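Local coordinates for protein glucanase (PDB 5GXX) that probably hydrolyses beta-1,4-glucosidic bonds within cellulose chains, as a family 9 endoglucanase of the clostridial cellulosome, at residues A287-H295 against F331-A339. The protein carries 1 engineered substitution. Residues are numbered along the deposited sequence; the frame is centred on the assembly and turned at random.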
loop_
_atom_site.group_PDB
_atom_site.type_symbol
_atom_site.label_atom_id
_atom_site.label_comp_id
_atom_site.label_asym_id
_atom_site.label_seq_id
_atom_site.Cartn_x
_atom_site.Cartn_y
_atom_site.Cartn_z
ATOM N N ALA A 287 -7.589 2.135 52.086
ATOM C CA ALA A 287 -8.714 2.902 51.557
ATOM C C ALA A 287 -9.907 1.974 51.384
ATOM O O ALA A 287 -9.771 0.806 51.029
ATOM C CB ALA A 287 -8.378 3.531 50.203
ATOM N N TYR A 288 -11.087 2.529 51.636
ATOM C CA TYR A 288 -12.324 1.806 51.387
ATOM C C TYR A 288 -13.184 2.590 50.410
ATOM O O TYR A 288 -13.322 3.813 50.512
ATOM C CB TYR A 288 -13.131 1.638 52.676
ATOM C CG TYR A 288 -12.920 0.317 53.360
ATOM C CD1 TYR A 288 -11.863 0.110 54.246
ATOM C CD2 TYR A 288 -13.767 -0.745 53.067
ATOM C CE1 TYR A 288 -11.688 -1.122 54.868
ATOM C CE2 TYR A 288 -13.579 -1.982 53.657
ATOM C CZ TYR A 288 -12.556 -2.167 54.570
ATOM O OH TYR A 288 -12.408 -3.422 55.127
ATOM N N THR A 289 -13.791 1.893 49.461
ATOM C CA THR A 289 -14.864 2.563 48.702
ATOM C C THR A 289 -16.085 2.803 49.600
ATOM O O THR A 289 -16.283 2.096 50.597
ATOM C CB THR A 289 -15.331 1.768 47.460
ATOM O OG1 THR A 289 -16.115 0.644 47.890
ATOM C CG2 THR A 289 -14.151 1.265 46.654
ATOM N N PRO A 290 -16.903 3.811 49.249
ATOM C CA PRO A 290 -18.107 4.039 50.049
ATOM C C PRO A 290 -19.015 2.820 50.052
ATOM O O PRO A 290 -19.714 2.585 51.044
ATOM C CB PRO A 290 -18.765 5.226 49.350
ATOM C CG PRO A 290 -17.616 6.005 48.761
ATOM C CD PRO A 290 -16.692 4.895 48.265
ATOM N N GLY A 291 -18.948 2.041 48.979
ATOM C CA GLY A 291 -19.715 0.804 48.848
ATOM C C GLY A 291 -19.197 -0.390 49.634
ATOM O O GLY A 291 -19.833 -1.447 49.604
ATOM N N GLY A 292 -18.070 -0.238 50.328
ATOM C CA GLY A 292 -17.571 -1.264 51.255
ATOM C C GLY A 292 -16.429 -2.145 50.777
ATOM O O GLY A 292 -16.072 -3.121 51.454
ATOM N N LEU A 293 -15.841 -1.811 49.627
ATOM C CA LEU A 293 -14.718 -2.586 49.097
ATOM C C LEU A 293 -13.404 -2.033 49.628
ATOM O O LEU A 293 -13.134 -0.846 49.461
ATOM C CB LEU A 293 -14.682 -2.572 47.563
ATOM C CG LEU A 293 -13.463 -3.192 46.870
ATOM C CD1 LEU A 293 -13.423 -4.712 47.095
ATOM C CD2 LEU A 293 -13.531 -2.897 45.378
ATOM N N ALA A 294 -12.584 -2.884 50.248
ATOM C CA ALA A 294 -11.233 -2.470 50.657
ATOM C C ALA A 294 -10.476 -2.337 49.347
ATOM O O ALA A 294 -10.428 -3.302 48.573
ATOM C CB ALA A 294 -10.595 -3.502 51.627
ATOM N N HIS A 295 -9.932 -1.150 49.081
ATOM C CA HIS A 295 -9.416 -0.797 47.755
ATOM C C HIS A 295 -7.929 -0.421 47.839
ATOM O O HIS A 295 -7.547 0.715 48.184
ATOM C CB HIS A 295 -10.252 0.354 47.176
ATOM C CG HIS A 295 -10.240 0.439 45.678
ATOM N ND1 HIS A 295 -9.148 0.903 44.973
ATOM C CD2 HIS A 295 -11.199 0.161 44.761
ATOM C CE1 HIS A 295 -9.432 0.885 43.684
ATOM N NE2 HIS A 295 -10.663 0.425 43.524
ATOM N N PHE A 331 -15.283 -9.106 57.935
ATOM C CA PHE A 331 -14.462 -8.475 56.890
ATOM C C PHE A 331 -14.349 -9.364 55.651
ATOM O O PHE A 331 -14.604 -8.915 54.524
ATOM C CB PHE A 331 -13.058 -8.122 57.409
ATOM C CG PHE A 331 -12.056 -7.932 56.302
ATOM C CD1 PHE A 331 -12.071 -6.776 55.530
ATOM C CD2 PHE A 331 -11.125 -8.934 56.013
ATOM C CE1 PHE A 331 -11.186 -6.630 54.474
ATOM C CE2 PHE A 331 -10.250 -8.793 54.945
ATOM C CZ PHE A 331 -10.256 -7.623 54.196
ATOM N N ALA A 332 -13.943 -10.613 55.854
ATOM C CA ALA A 332 -13.709 -11.516 54.731
ATOM C C ALA A 332 -14.992 -11.714 53.912
ATOM O O ALA A 332 -14.981 -11.560 52.691
ATOM C CB ALA A 332 -13.175 -12.846 55.277
ATOM N N LYS A 333 -16.096 -12.032 54.588
ATOM C CA LYS A 333 -17.334 -12.317 53.861
ATOM C C LYS A 333 -17.807 -11.056 53.143
ATOM O O LYS A 333 -18.336 -11.149 52.032
ATOM C CB LYS A 333 -18.423 -12.897 54.785
ATOM C CG LYS A 333 -19.713 -13.269 54.049
ATOM C CD LYS A 333 -20.693 -13.995 54.971
ATOM C CE LYS A 333 -21.803 -14.648 54.159
ATOM N NZ LYS A 333 -22.789 -13.622 53.683
ATOM N N SER A 334 -17.578 -9.892 53.750
ATOM C CA SER A 334 -18.013 -8.654 53.120
ATOM C C SER A 334 -17.293 -8.414 51.796
ATOM O O SER A 334 -17.864 -7.866 50.855
ATOM C CB SER A 334 -17.851 -7.448 54.054
ATOM O OG SER A 334 -16.510 -7.018 54.131
ATOM N N GLN A 335 -16.024 -8.821 51.736
ATOM C CA GLN A 335 -15.280 -8.599 50.494
ATOM C C GLN A 335 -15.673 -9.577 49.393
ATOM O O GLN A 335 -15.815 -9.193 48.232
ATOM C CB GLN A 335 -13.766 -8.669 50.725
ATOM C CG GLN A 335 -13.290 -7.651 51.760
ATOM C CD GLN A 335 -13.692 -6.232 51.420
ATOM O OE1 GLN A 335 -13.170 -5.638 50.475
ATOM N NE2 GLN A 335 -14.603 -5.676 52.202
ATOM N N ILE A 336 -15.861 -10.840 49.755
ATOM C CA ILE A 336 -16.344 -11.791 48.771
ATOM C C ILE A 336 -17.734 -11.389 48.266
ATOM O O ILE A 336 -17.996 -11.404 47.065
ATOM C CB ILE A 336 -16.346 -13.240 49.334
ATOM C CG1 ILE A 336 -14.938 -13.678 49.783
ATOM C CG2 ILE A 336 -16.987 -14.199 48.312
ATOM C CD1 ILE A 336 -13.843 -13.500 48.730
ATOM N N ASP A 337 -18.608 -11.005 49.202
ATOM C CA ASP A 337 -19.979 -10.664 48.793
ATOM C C ASP A 337 -20.000 -9.436 47.896
ATOM O O ASP A 337 -20.787 -9.373 46.953
ATOM C CB ASP A 337 -20.934 -10.484 49.986
ATOM C CG ASP A 337 -21.236 -11.800 50.705
ATOM O OD1 ASP A 337 -20.878 -12.880 50.187
ATOM O OD2 ASP A 337 -21.813 -11.721 51.819
ATOM N N TYR A 338 -19.103 -8.479 48.148
ATOM C CA TYR A 338 -18.988 -7.333 47.248
ATOM C C TYR A 338 -18.685 -7.799 45.830
ATOM O O TYR A 338 -19.339 -7.396 44.876
ATOM C CB TYR A 338 -17.920 -6.340 47.728
ATOM C CG TYR A 338 -17.862 -5.063 46.917
ATOM C CD1 TYR A 338 -17.411 -5.074 45.605
ATOM C CD2 TYR A 338 -18.307 -3.853 47.438
ATOM C CE1 TYR A 338 -17.361 -3.916 44.838
ATOM C CE2 TYR A 338 -18.256 -2.690 46.683
ATOM C CZ TYR A 338 -17.748 -2.722 45.395
ATOM O OH TYR A 338 -17.722 -1.608 44.581
ATOM N N ALA A 339 -17.711 -8.696 45.693
ATOM C CA ALA A 339 -17.352 -9.231 44.371
ATOM C C ALA A 339 -18.493 -9.959 43.657
ATOM O O ALA A 339 -18.562 -9.973 42.423
ATOM C CB ALA A 339 -16.149 -10.154 44.523
HETATM O O HOH W 1 -15.274 -4.979 55.593
#
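Tyr288 reaches the helix with its hydroxyl, which meets the edge of the Phe331 ring, OH to CD1 3.4 Å. That hydroxyl is also bonded to the carbonyl of Trp276, and a water gives one hydrogen to it and one to Ser334 OG. Thr289 starts a type I turn ending at Gly292; its OG1, placed between backbone N and carbonyl carbon, accepts from Leu293 N across the turn. Asp396 binds this OG1 through one carboxylate oxygen and Gly291 N through the other. Gly291 O lies at the edge of the Tyr338 ring, 3.5 Å from CE2.

At Gly292 the helix answers with an amide. Gln335 NE2 donates to Gly292 O at 3.0 Å, in the carbonyl plane and nearly in the plane of its own amide, while its second N-H goes to Ser334 OG. Leu293 sets CB over the middle of the Tyr338 ring, 3.7 Å from the centroid and 12° off the normal, a CH-pi contact. With CG of Tyr338 turned away from the backbone N (chi1 -174°), the ring extends from the helix to lie against Leu293 and Gly291, and its OH shares Asp396 OD1 with Thr289. Ala294 N closes the set, donating to Gln335 OE1 at 2.8 Å, tilted 26° from that carbonyl plane. Three bonds thus fix which way round the buried amide sits.

Gripped by this one amide of helix 322-340, on the (alpha/alpha)6 barrel of family 9, is a tight beta hairpin closed by a type I turn with a G1 bulge at Gly292.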